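EST1E (Clostridium proteoclasticum, PDB 2WTM) is a promiscuous feruloyl esterase of a rumen bacterium, probably hydrolysing a range of esters including those of ferulic acid. Local coordinates at residues 102-107 / 115-120; 140-145 / 178-183; 35-40 / 164-169. One frame throughout, in Å; residues are numbered along the deposited sequence.

Contact 1. Residues 102-107 / 115-120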
ATOM      1  N   ILE A 102     -17.563  15.643  -0.304  1.00 12.94           N
ATOM      2  CA  ILE A 102     -16.443  15.328  -1.195  1.00 13.24           C
ATOM      3  C   ILE A 102     -16.809  14.103  -2.035  1.00 12.97           C
ATOM      4  O   ILE A 102     -17.428  13.165  -1.499  1.00 12.73           O
ATOM      5  CB  ILE A 102     -15.149  15.049  -0.387  1.00 12.90           C
ATOM      6  CG1 ILE A 102     -14.847  16.286   0.497  1.00 14.67           C
ATOM      7  CG2 ILE A 102     -13.968  14.663  -1.285  1.00 13.84           C
ATOM      8  CD1 ILE A 102     -13.696  16.092   1.428  1.00 15.77           C
ATOM      9  N   TYR A 103     -16.493  14.153  -3.323  1.00 11.88           N
ATOM     10  CA  TYR A 103     -16.737  13.066  -4.241  1.00 12.59           C
ATOM     11  C   TYR A 103     -15.421  12.628  -4.862  1.00 12.12           C
ATOM     12  O   TYR A 103     -14.465  13.339  -4.778  1.00  9.18           O
ATOM     13  CB  TYR A 103     -17.655  13.534  -5.347  1.00 12.97           C
ATOM     14  CG  TYR A 103     -19.037  13.924  -4.864  1.00 13.72           C
ATOM     15  CD1 TYR A 103     -20.078  13.014  -4.916  1.00 15.19           C
ATOM     16  CD2 TYR A 103     -19.329  15.216  -4.423  1.00 15.49           C
ATOM     17  CE1 TYR A 103     -21.369  13.366  -4.500  1.00 16.20           C
ATOM     18  CE2 TYR A 103     -20.640  15.566  -4.016  1.00 16.51           C
ATOM     19  CZ  TYR A 103     -21.618  14.634  -4.056  1.00 18.08           C
ATOM     20  OH  TYR A 103     -22.955  14.902  -3.680  1.00 18.79           O
ATOM     21  N   MET A 104     -15.389  11.470  -5.511  1.00 10.67           N
ATOM     22  CA  MET A 104     -14.225  11.048  -6.247  1.00 10.28           C
ATOM     23  C   MET A 104     -14.599  10.587  -7.643  1.00 10.87           C
ATOM     24  O   MET A 104     -15.591   9.916  -7.877  1.00 11.37           O
ATOM     25  CB  MET A 104     -13.474   9.909  -5.582  1.00  9.76           C
ATOM     26  CG  MET A 104     -12.754  10.275  -4.328  1.00  9.65           C
ATOM     27  SD  MET A 104     -11.959   8.765  -3.612  1.00 11.16           S
ATOM     28  CE  MET A 104     -11.044   9.472  -2.309  1.00 13.75           C
ATOM     29  N   ALA A 105     -13.680  10.863  -8.562  1.00  9.18           N
ATOM     30  CA  ALA A 105     -13.779  10.379  -9.991  1.00 10.82           C
ATOM     31  C   ALA A 105     -12.344  10.115 -10.479  1.00 11.80           C
ATOM     32  O   ALA A 105     -11.388  10.696  -9.992  1.00 11.16           O
ATOM     33  CB  ALA A 105     -14.462  11.451 -10.920  1.00 11.24           C
ATOM     34  N   GLY A 106     -12.196   9.171 -11.398  1.00 10.47           N
ATOM     35  CA  GLY A 106     -10.882   8.830 -11.937  1.00 10.41           C
ATOM     36  C   GLY A 106     -10.968   8.033 -13.187  1.00 10.92           C
ATOM     37  O   GLY A 106     -11.929   7.314 -13.316  1.00 10.19           O
ATOM     38  N   HIS A 107      -9.968   8.141 -14.065  1.00  9.89           N
ATOM     39  CA  HIS A 107      -9.928   7.366 -15.295  1.00  9.93           C
ATOM     40  C   HIS A 107      -8.896   6.248 -15.255  1.00 11.43           C
ATOM     41  O   HIS A 107      -7.720   6.476 -14.894  1.00  9.88           O
ATOM     42  CB  HIS A 107      -9.663   8.342 -16.443  1.00 10.55           C
ATOM     43  CG  HIS A 107      -9.699   7.696 -17.798  1.00 12.30           C
ATOM     44  ND1 HIS A 107      -8.553   7.362 -18.492  1.00 14.57           N
ATOM     45  CD2 HIS A 107     -10.734   7.263 -18.541  1.00 12.09           C
ATOM     46  CE1 HIS A 107      -8.905   6.787 -19.633  1.00 15.99           C
ATOM     47  NE2 HIS A 107     -10.218   6.717 -19.681  1.00 14.62           N
ATOM     48  N   MET A 115     -11.779   3.710  -6.869  1.00  8.76           N
ATOM     49  CA  MET A 115     -12.505   2.592  -6.277  1.00  8.07           C
ATOM     50  C   MET A 115     -11.910   2.167  -4.918  1.00  8.51           C
ATOM     51  O   MET A 115     -12.614   1.910  -3.970  1.00  9.20           O
ATOM     52  CB  MET A 115     -12.572   1.412  -7.236  1.00  8.44           C
ATOM     53  CG  MET A 115     -13.397   1.719  -8.519  1.00 11.64           C
ATOM     54  SD  MET A 115     -13.239   0.481  -9.820  1.00 11.31           S
ATOM     55  CE  MET A 115     -13.893  -1.009  -9.049  1.00  9.47           C
ATOM     56  N   LEU A 116     -10.598   2.039  -4.888  1.00  8.13           N
ATOM     57  CA  LEU A 116      -9.917   1.614  -3.699  1.00  8.77           C
ATOM     58  C   LEU A 116      -9.970   2.672  -2.612  1.00  8.19           C
ATOM     59  O   LEU A 116     -10.334   2.416  -1.481  1.00  8.85           O
ATOM     60  CB  LEU A 116      -8.448   1.252  -4.013  1.00  8.86           C
ATOM     61  CG  LEU A 116      -8.140   0.273  -5.153  1.00  9.54           C
ATOM     62  CD1 LEU A 116      -6.613   0.002  -5.413  1.00  7.90           C
ATOM     63  CD2 LEU A 116      -8.877  -1.063  -4.786  1.00  8.08           C
ATOM     64  N   ALA A 117      -9.622   3.925  -2.954  1.00  8.53           N
ATOM     65  CA  ALA A 117      -9.541   5.001  -2.004  1.00  8.62           C
ATOM     66  C   ALA A 117     -10.973   5.335  -1.458  1.00  8.89           C
ATOM     67  O   ALA A 117     -11.124   5.656  -0.304  1.00  9.07           O
ATOM     68  CB  ALA A 117      -8.910   6.278  -2.635  1.00  9.61           C
ATOM     69  N   ALA A 118     -11.988   5.329  -2.298  1.00 10.26           N
ATOM     70  CA  ALA A 118     -13.383   5.561  -1.845  1.00  9.35           C
ATOM     71  C   ALA A 118     -13.813   4.593  -0.739  1.00 11.35           C
ATOM     72  O   ALA A 118     -14.417   4.933   0.287  1.00 11.40           O
ATOM     73  CB  ALA A 118     -14.333   5.553  -2.951  1.00 12.21           C
ATOM     74  N   ALA A 119     -13.426   3.357  -0.925  1.00 10.01           N
ATOM     75  CA  ALA A 119     -13.742   2.388   0.105  1.00 10.36           C
ATOM     76  C   ALA A 119     -13.016   2.708   1.407  1.00 11.50           C
ATOM     77  O   ALA A 119     -13.587   2.591   2.484  1.00 12.78           O
ATOM     78  CB  ALA A 119     -13.488   1.006  -0.429  1.00 10.45           C
ATOM     79  N   MET A 120     -11.741   3.065   1.335  1.00 11.07           N
ATOM     80  CA  MET A 120     -10.975   3.369   2.510  1.00 11.52           C
ATOM     81  C   MET A 120     -11.471   4.618   3.171  1.00 10.92           C
ATOM     82  O   MET A 120     -11.268   4.837   4.365  1.00 11.43           O
ATOM     83  CB  MET A 120      -9.504   3.535   2.110  1.00 10.94           C
ATOM     84  CG  MET A 120      -8.903   2.274   1.500  1.00 11.69           C
ATOM     85  SD  MET A 120      -7.257   2.602   0.719  1.00 16.82           S
ATOM     86  CE  MET A 120      -6.537   2.673   2.171  1.00 15.55           C
TER

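Contact 2. Residues 140-145 / 178-183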
ATOM      1  N   ILE A 140      -5.016  -9.500 -12.973  1.00 12.99           N
ATOM      2  CA  ILE A 140      -4.227  -9.825 -14.143  1.00 12.19           C
ATOM      3  C   ILE A 140      -2.754  -9.853 -13.807  1.00 11.96           C
ATOM      4  O   ILE A 140      -2.040 -10.696 -14.295  1.00 14.06           O
ATOM      5  CB  ILE A 140      -4.597  -8.921 -15.305  1.00 14.39           C
ATOM      6  CG1 ILE A 140      -6.054  -9.110 -15.725  1.00 15.49           C
ATOM      7  CG2 ILE A 140      -3.669  -9.057 -16.481  1.00 16.12           C
ATOM      8  CD1 ILE A 140      -6.445 -10.536 -15.976  1.00 23.79           C
ATOM      9  N   ALA A 141      -2.291  -9.005 -12.873  1.00 11.25           N
ATOM     10  CA  ALA A 141      -0.931  -9.047 -12.404  1.00 11.16           C
ATOM     11  C   ALA A 141      -0.605 -10.384 -11.729  1.00 10.43           C
ATOM     12  O   ALA A 141       0.516 -10.915 -11.866  1.00 10.63           O
ATOM     13  CB  ALA A 141      -0.638  -7.887 -11.473  1.00 11.34           C
ATOM     14  N   ARG A 142      -1.584 -10.901 -11.028  1.00 11.00           N
ATOM     15  CA  ARG A 142      -1.461 -12.212 -10.376  1.00 11.82           C
ATOM     16  C   ARG A 142      -1.293 -13.342 -11.375  1.00 13.62           C
ATOM     17  O   ARG A 142      -0.608 -14.371 -11.035  1.00 12.75           O
ATOM     18  CB  ARG A 142      -2.617 -12.486  -9.395  1.00 11.24           C
ATOM     19  CG  ARG A 142      -2.538 -11.636  -8.122  1.00 11.32           C
ATOM     20  CD  ARG A 142      -3.545 -12.036  -7.102  1.00 11.24           C
ATOM     21  NE  ARG A 142      -4.910 -11.626  -7.422  1.00 11.67           N
ATOM     22  CZ  ARG A 142      -5.438 -10.442  -7.144  1.00 10.43           C
ATOM     23  NH1 ARG A 142      -4.745  -9.557  -6.500  1.00  9.87           N
ATOM     24  NH2 ARG A 142      -6.735 -10.209  -7.444  1.00 12.97           N
ATOM     25  N   THR A 143      -1.806 -13.127 -12.575  1.00 14.89           N
ATOM     26  CA  THR A 143      -1.725 -14.113 -13.675  1.00 16.85           C
ATOM     27  C   THR A 143      -0.504 -13.942 -14.546  1.00 17.50           C
ATOM     28  O   THR A 143      -0.258 -14.794 -15.396  1.00 19.27           O
ATOM     29  CB  THR A 143      -2.935 -14.063 -14.622  1.00 18.00           C
ATOM     30  OG1 THR A 143      -2.868 -12.907 -15.468  1.00 25.40           O
ATOM     31  CG2 THR A 143      -4.192 -14.136 -13.914  1.00 20.22           C
ATOM     32  N   GLY A 144       0.237 -12.856 -14.391  1.00 16.32           N
ATOM     33  CA  GLY A 144       1.492 -12.584 -15.106  1.00 17.93           C
ATOM     34  C   GLY A 144       1.319 -11.669 -16.296  1.00 17.95           C
ATOM     35  O   GLY A 144       2.058 -11.797 -17.295  1.00 20.46           O
ATOM     36  N   GLU A 145       0.402 -10.698 -16.247  1.00 17.57           N
ATOM     37  CA  GLU A 145       0.396  -9.681 -17.278  1.00 18.40           C
ATOM     38  C   GLU A 145       0.153  -8.271 -16.692  1.00 18.16           C
ATOM     39  O   GLU A 145      -0.517  -8.116 -15.640  1.00 18.17           O
ATOM     40  CB  GLU A 145      -0.652 -10.000 -18.324  1.00 17.82           C
ATOM     41  CG  GLU A 145      -0.978  -8.843 -19.248  1.00 20.68           C
ATOM     42  CD  GLU A 145      -2.044  -9.141 -20.317  1.00 24.70           C
ATOM     43  OE1 GLU A 145      -2.275 -10.348 -20.578  1.00 30.80           O
ATOM     44  OE2 GLU A 145      -2.660  -8.143 -20.821  1.00 29.71           O
ATOM     45  N   THR A 178      -1.042  -7.694  -4.586  1.00  9.14           N
ATOM     46  CA  THR A 178      -1.565  -7.853  -3.211  1.00  8.82           C
ATOM     47  C   THR A 178      -3.013  -7.408  -3.086  1.00  9.90           C
ATOM     48  O   THR A 178      -3.687  -7.644  -2.089  1.00 12.13           O
ATOM     49  CB  THR A 178      -0.746  -7.134  -2.231  1.00  9.84           C
ATOM     50  OG1 THR A 178      -0.996  -5.713  -2.285  1.00 10.55           O
ATOM     51  CG2 THR A 178       0.739  -7.509  -2.338  1.00 11.82           C
ATOM     52  N   ILE A 179      -3.477  -6.655  -4.041  1.00  9.00           N
ATOM     53  CA  ILE A 179      -4.743  -5.904  -3.901  1.00  9.58           C
ATOM     54  C   ILE A 179      -5.909  -6.745  -4.309  1.00  9.78           C
ATOM     55  O   ILE A 179      -6.029  -7.204  -5.444  1.00 10.44           O
ATOM     56  CB  ILE A 179      -4.705  -4.610  -4.707  1.00  9.15           C
ATOM     57  CG1 ILE A 179      -3.667  -3.676  -4.136  1.00 10.64           C
ATOM     58  CG2 ILE A 179      -6.044  -3.827  -4.664  1.00 10.22           C
ATOM     59  CD1 ILE A 179      -3.313  -2.513  -4.947  1.00 10.80           C
ATOM     60  N   ARG A 180      -6.847  -6.926  -3.361  1.00 11.53           N
ATOM     61  CA  ARG A 180      -8.107  -7.644  -3.640  1.00  9.95           C
ATOM     62  C   ARG A 180      -9.246  -6.654  -3.939  1.00  9.28           C
ATOM     63  O   ARG A 180      -9.917  -6.219  -3.044  1.00  9.22           O
ATOM     64  CB  ARG A 180      -8.457  -8.492  -2.435  1.00 12.88           C
ATOM     65  CG  ARG A 180      -7.291  -9.340  -1.910  1.00 18.28           C
ATOM     66  CD  ARG A 180      -6.569 -10.148  -2.924  1.00 30.15           C
ATOM     67  NE  ARG A 180      -7.483 -10.994  -3.674  1.00 32.60           N
ATOM     68  CZ  ARG A 180      -7.134 -12.115  -4.279  1.00 35.24           C
ATOM     69  NH1 ARG A 180      -5.896 -12.603  -4.185  1.00 33.90           N
ATOM     70  NH2 ARG A 180      -8.063 -12.774  -4.961  1.00 36.11           N
ATOM     71  N   VAL A 181      -9.364  -6.270  -5.205  1.00 10.11           N
ATOM     72  CA  VAL A 181     -10.331  -5.223  -5.603  1.00  9.92           C
ATOM     73  C   VAL A 181     -11.725  -5.475  -5.089  1.00 10.79           C
ATOM     74  O   VAL A 181     -12.421  -4.584  -4.641  1.00 10.98           O
ATOM     75  CB  VAL A 181     -10.301  -4.988  -7.152  1.00 10.46           C
ATOM     76  CG1 VAL A 181     -11.272  -3.927  -7.557  1.00 11.35           C
ATOM     77  CG2 VAL A 181      -8.898  -4.585  -7.579  1.00 11.91           C
ATOM     78  N   GLU A 182     -12.119  -6.740  -5.173  1.00 11.38           N
ATOM     79  CA  GLU A 182     -13.474  -7.115  -4.788  1.00 13.37           C
ATOM     80  C   GLU A 182     -13.828  -6.753  -3.360  1.00 12.62           C
ATOM     81  O   GLU A 182     -15.013  -6.437  -3.060  1.00 12.61           O
ATOM     82  CB  GLU A 182     -13.641  -8.618  -5.023  1.00 13.38           C
ATOM     83  CG  GLU A 182     -13.701  -9.092  -6.452  1.00 15.75           C
ATOM     84  CD  GLU A 182     -12.340  -9.147  -7.201  1.00 17.72           C
ATOM     85  OE1 GLU A 182     -11.234  -9.048  -6.546  1.00 14.78           O
ATOM     86  OE2 GLU A 182     -12.390  -9.318  -8.457  1.00 21.70           O
ATOM     87  N   ASP A 183     -12.842  -6.758  -2.461  1.00 11.19           N
ATOM     88  CA  ASP A 183     -13.039  -6.357  -1.050  1.00 12.45           C
ATOM     89  C   ASP A 183     -13.465  -4.885  -0.981  1.00 12.60           C
ATOM     90  O   ASP A 183     -14.347  -4.485  -0.206  1.00 13.28           O
ATOM     91  CB  ASP A 183     -11.788  -6.539  -0.217  1.00 12.58           C
ATOM     92  CG  ASP A 183     -11.475  -7.953   0.092  1.00 17.76           C
ATOM     93  OD1 ASP A 183     -12.239  -8.866  -0.312  1.00 20.73           O
ATOM     94  OD2 ASP A 183     -10.408  -8.138   0.696  1.00 16.85           O
TER
HETATM   95  O   HOH W   1      -8.720  -8.103  -7.377  1.00 12.54           O

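Contact 3. Residues 35-40 / 164-169. With PO4 (phosphate ion), chain E.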
ATOM      1  N   GLY A  35      -5.014   8.539 -15.215  1.00 10.93           N
ATOM      2  CA  GLY A  35      -4.478   7.190 -15.354  1.00 11.63           C
ATOM      3  C   GLY A  35      -2.967   7.082 -15.500  1.00 10.95           C
ATOM      4  O   GLY A  35      -2.205   8.045 -15.313  1.00 11.75           O
ATOM      5  N   PHE A  36      -2.539   5.854 -15.751  1.00  9.96           N
ATOM      6  CA  PHE A  36      -1.127   5.412 -15.873  1.00 10.57           C
ATOM      7  C   PHE A  36      -0.545   6.068 -17.092  1.00 11.30           C
ATOM      8  O   PHE A  36      -1.070   5.876 -18.177  1.00 13.76           O
ATOM      9  CB  PHE A  36      -1.190   3.897 -16.030  1.00 10.66           C
ATOM     10  CG  PHE A  36       0.104   3.166 -16.316  1.00 12.54           C
ATOM     11  CD1 PHE A  36       0.819   2.539 -15.301  1.00 12.59           C
ATOM     12  CD2 PHE A  36       0.500   2.865 -17.612  1.00 11.17           C
ATOM     13  CE1 PHE A  36       1.963   1.764 -15.537  1.00 12.24           C
ATOM     14  CE2 PHE A  36       1.632   2.091 -17.831  1.00 11.12           C
ATOM     15  CZ  PHE A  36       2.329   1.491 -16.804  1.00 11.09           C
ATOM     16  N   THR A  37       0.529   6.817 -16.877  1.00 13.61           N
ATOM     17  CA  THR A  37       1.167   7.739 -17.905  1.00 13.94           C
ATOM     18  C   THR A  37       0.407   9.029 -18.136  1.00 15.89           C
ATOM     19  O   THR A  37       0.883   9.909 -18.916  1.00 15.33           O
ATOM     20  CB  THR A  37       1.501   7.099 -19.302  1.00 15.04           C
ATOM     21  OG1 THR A  37       0.332   7.028 -20.140  1.00 13.65           O
ATOM     22  CG2 THR A  37       2.148   5.714 -19.184  1.00 14.34           C
ATOM     23  N   GLY A  38      -0.762   9.167 -17.524  1.00 13.20           N
ATOM     24  CA  GLY A  38      -1.634  10.313 -17.719  1.00 13.51           C
ATOM     25  C   GLY A  38      -1.292  11.450 -16.807  1.00 12.16           C
ATOM     26  O   GLY A  38      -0.263  11.516 -16.138  1.00 12.40           O
ATOM     27  N   HIS A  39      -2.118  12.478 -16.867  1.00 13.41           N
ATOM     28  CA  HIS A  39      -1.943  13.674 -16.090  1.00 13.18           C
ATOM     29  C   HIS A  39      -3.247  14.482 -16.122  1.00 13.70           C
ATOM     30  O   HIS A  39      -4.206  14.164 -16.844  1.00 12.26           O
ATOM     31  CB  HIS A  39      -0.786  14.511 -16.626  1.00 14.84           C
ATOM     32  CG  HIS A  39      -0.937  14.867 -18.067  1.00 17.31           C
ATOM     33  ND1 HIS A  39      -1.583  16.014 -18.473  1.00 19.31           N
ATOM     34  CD2 HIS A  39      -0.550  14.226 -19.196  1.00 17.85           C
ATOM     35  CE1 HIS A  39      -1.608  16.050 -19.800  1.00 19.45           C
ATOM     36  NE2 HIS A  39      -0.949  15.006 -20.264  1.00 21.63           N
ATOM     37  N   SER A  40      -3.244  15.507 -15.275  1.00 11.05           N
ATOM     38  CA  SER A  40      -4.455  16.241 -14.932  1.00 12.92           C
ATOM     39  C   SER A  40      -4.968  17.168 -16.056  1.00 13.05           C
ATOM     40  O   SER A  40      -6.073  17.613 -15.967  1.00 15.05           O
ATOM     41  CB  SER A  40      -4.227  17.032 -13.642  1.00 12.41           C
ATOM     42  OG  SER A  40      -4.194  16.162 -12.534  1.00 11.77           O
ATOM     43  N   ASP A 164       5.764   4.096 -24.820  1.00 20.46           N
ATOM     44  CA  ASP A 164       6.481   5.290 -25.302  1.00 20.95           C
ATOM     45  C   ASP A 164       7.723   5.735 -24.574  1.00 20.64           C
ATOM     46  O   ASP A 164       7.991   6.939 -24.293  1.00 21.84           O
ATOM     47  CB  ASP A 164       5.538   6.474 -25.373  1.00 24.67           C
ATOM     48  CG  ASP A 164       4.919   6.612 -26.681  1.00 30.74           C
ATOM     49  OD1 ASP A 164       4.427   5.580 -27.237  1.00 38.50           O
ATOM     50  OD2 ASP A 164       4.903   7.794 -27.136  1.00 41.45           O
ATOM     51  N   GLY A 165       8.577   4.774 -24.329  1.00 17.40           N
ATOM     52  CA  GLY A 165       9.848   5.032 -23.798  1.00 16.56           C
ATOM     53  C   GLY A 165       9.972   5.189 -22.295  1.00 15.75           C
ATOM     54  O   GLY A 165      10.964   5.736 -21.813  1.00 18.44           O
ATOM     55  N   ARG A 166       9.009   4.577 -21.601  1.00 14.20           N
ATOM     56  CA  ARG A 166       9.001   4.622 -20.143  1.00 14.43           C
ATOM     57  C   ARG A 166       9.555   3.296 -19.612  1.00 13.89           C
ATOM     58  O   ARG A 166       9.620   2.260 -20.316  1.00 15.01           O
ATOM     59  CB  ARG A 166       7.581   4.779 -19.657  1.00 14.03           C
ATOM     60  CG  ARG A 166       7.089   6.201 -19.896  1.00 16.29           C
ATOM     61  CD  ARG A 166       5.668   6.296 -19.551  1.00 16.06           C
ATOM     62  NE  ARG A 166       5.234   7.693 -19.627  1.00 18.05           N
ATOM     63  CZ  ARG A 166       4.631   8.199 -20.695  1.00 18.03           C
ATOM     64  NH1 ARG A 166       4.309   7.436 -21.743  1.00 17.36           N
ATOM     65  NH2 ARG A 166       4.275   9.496 -20.691  1.00 22.68           N
ATOM     66  N   LYS A 167       9.900   3.327 -18.341  1.00 14.25           N
ATOM     67  CA  LYS A 167      10.404   2.190 -17.628  1.00 14.36           C
ATOM     68  C   LYS A 167       9.536   2.035 -16.370  1.00 12.36           C
ATOM     69  O   LYS A 167       9.141   3.001 -15.782  1.00 11.91           O
ATOM     70  CB  LYS A 167      11.835   2.472 -17.157  1.00 15.90           C
ATOM     71  CG  LYS A 167      12.889   2.797 -18.175  1.00 22.14           C
ATOM     72  CD  LYS A 167      14.210   3.054 -17.465  1.00 20.69           C
ATOM     73  CE  LYS A 167      15.427   3.225 -18.375  1.00 27.12           C
ATOM     74  NZ  LYS A 167      16.645   3.403 -17.493  1.00 30.06           N
ATOM     75  N   LEU A 168       9.356   0.813 -15.922  1.00 11.46           N
ATOM     76  CA  LEU A 168       8.576   0.577 -14.717  1.00 10.75           C
ATOM     77  C   LEU A 168       9.258  -0.517 -13.899  1.00 11.35           C
ATOM     78  O   LEU A 168       9.422  -1.628 -14.402  1.00 12.74           O
ATOM     79  CB  LEU A 168       7.152   0.217 -15.074  1.00 11.16           C
ATOM     80  CG  LEU A 168       6.158   0.015 -13.924  1.00 11.19           C
ATOM     81  CD1 LEU A 168       5.937   1.429 -13.254  1.00 10.41           C
ATOM     82  CD2 LEU A 168       4.866  -0.599 -14.395  1.00 10.21           C
ATOM     83  N   LYS A 169       9.542  -0.256 -12.614  1.00 10.13           N
ATOM     84  CA  LYS A 169      10.105  -1.302 -11.759  1.00 11.61           C
ATOM     85  C   LYS A 169       9.094  -2.371 -11.439  1.00 11.47           C
ATOM     86  O   LYS A 169       7.904  -2.143 -11.326  1.00 10.92           O
ATOM     87  CB  LYS A 169      10.687  -0.698 -10.485  1.00 11.43           C
ATOM     88  CG  LYS A 169      11.899   0.167 -10.722  1.00 14.72           C
ATOM     89  CD  LYS A 169      12.452   0.732  -9.498  1.00 16.31           C
ATOM     90  CE  LYS A 169      13.762   1.546  -9.887  1.00 16.35           C
ATOM     91  NZ  LYS A 169      14.203   2.336  -8.663  1.00 20.43           N
TER
HETATM   92  P   PO4 E1249      -4.329   4.327 -18.311  1.00 27.61           P
HETATM   93  O1  PO4 E1249      -4.695   5.753 -18.707  1.00 29.77           O
HETATM   94  O2  PO4 E1249      -2.951   4.198 -18.915  1.00 27.00           O
HETATM   95  O3  PO4 E1249      -5.186   3.332 -19.082  1.00 29.06           O
HETATM   96  O4  PO4 E1249      -4.434   4.012 -16.791  1.00 15.24           O

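Contact 1. Residues 102-107 / 115-120
A single methionine, M104, spans the gap between the strand 102-107 and the helix 115-120, meeting A117 and A118. The two segments belong to one beta-alpha-beta unit of an alpha/beta-hydrolase fold: the strand leads into the sharp turn that carries S108, the probable nucleophile, and the helix returns along the sheet. At the start of the helical segment, M115 and L116 turn their side chains away from the strand, M115 to V185 and L116 to F184, and so engage helix 181-187 instead. A117 is the first residue of the segment to touch 102-107. Its CB takes the methyl end of M104, with CE 3.9 Å from A117 CB. One residue on, A118 receives the sulfur: M104 SD lies 4.0 Å from A118 CB and 3.7 Å from A118 N, so the thioether rests against the helix backbone as well as a methyl. M104 can do this because chi2 (178°) and chi3 (173°) keep its chain extended, setting SD and then CE out from the strand. Alanines suit the helix face here, since a long residue from the strand needs short ones opposite it; the closest pair of CA atoms, M104 and A118, is 7.1 Å apart. Further along, A119 and M120 lie on F184, while I86 and V90 of helix 79-93 also pack on M104. The 108 Å² of buried surface rests on apolar packing, with no hydrogen bond across it, as befits a core where an unbranched, polarisable thioether meets small methyl groups and any polar group would need a partner.

Contact 2. Residues 140-145 / 178-183
The backbones of 140-145 and 178-183 stay well apart, their nearest CA atoms, R142 and T178, being 8.4 Å from each other, so long side chains must bridge the space. Both segments lie in the insertion between strands 125-131 and 192-197, the place where alpha/beta hydrolases commonly carry a cap; helix 137-143 closes in a Schellman motif at G144, whose positive phi of 99° is easy for a glycine, and helix 181-187 begins in the other segment. R142 carries the contact. From the last turn of its helix it reaches across, its chain bent at chi3 (-74°), which turns the guanidinium to meet the loop. NH1 uses its N-H almost straight on, giving a hydrogen bond of 2.9 Å to I179 O, and it also bonds to Q177 O. The acceptor I179 O lies near the guanidinium plane, although NH1 sits above the plane of that carbonyl. Over one face of R142 lies the guanidinium of R180, centres 3.7 Å apart and planes only 9° off parallel; R180 NH1 stands 3.5 Å from R142 NE. Two like charges so close are probably eased by the carbonyl oxygens of I179 and Q177, which accept from R142 NH1, and by E182, whose OE1 is 4.7 Å from R142 NH2. Arginine suits both positions, since a flat cation can stack by its face while its edge still donates. R180 also packs on D183 of the second subunit. A water in the guanidinium plane, at NH2, links R142 to the start of the next helix: it accepts from R142 NH2 and from V181 N, each at 2.9 Å, and donates to E182 OE1 at 2.8 Å.

Contact 3. Residues 35-40 / 164-169
The loop that follows strand 27-33 supplies part of the probable oxyanion hole, and here its residues F36 and T37 meet L168 and R166 of the hairpin strand 166-169. A type II turn runs from G35 to G38, closed by a bond of 2.9 Å from G38 N to G35 O. The turn leaves F36 N pointing at a phosphate ion, probably from the crystallisation liquor, and the N-H bonds to PO4 O4 at 2.8 Å. S108 OG, Q109 N and H228 NE2 bind the same ion. The F36 side chain leaves the backbone with CG opposite the backbone N (chi1 174°), carrying the ring out to the hairpin, where its edge meets L168: CE1 is 3.9 Å from L168 CD2, which lies in the ring plane. W163 and F74 make edge-to-face contacts with the same ring, so a large aromatic suits this crossing from site to hairpin. T37 takes the left-handed position of the turn, with phi 76°, where glycine is more usual. Its hydroxyl turns back, OG1 giving F36 O a bond of 2.7 Å, which leaves the carbon side of the residue for R166. T37 CB sits 3.6 Å above the centre of the R166 guanidinium, and T37 CG2 is 3.6 Å from R166 CD. The extended R166 chain thus brings one face of its guanidinium against T37, while NH1 bonds to W163 O. A backbone N-H from this loop together with that of the residue after the nucleophile is the usual oxyanion hole of alpha/beta hydrolases.

Overall arrangement
Contact 1 lies in the buried core, while contacts 2 and 3 are partly buried and nearer the surface. Contacts 1 and 2 meet directly, L116 packing on I179 and M115 on V181, so helix 109-120 connects the central sheet with the insertion. Contact 3 touches neither, though its nearest atoms come within about 3 Å of contact 1 and about 9 Å of contact 2; the same insertion supplies its strand 166-169. Chemistry follows place: thioether and methyl groups in the core, stacked arginines with a carbonyl and a water in contact 2, and an aromatic edge with an arginine face in contact 3, beside the phosphate site.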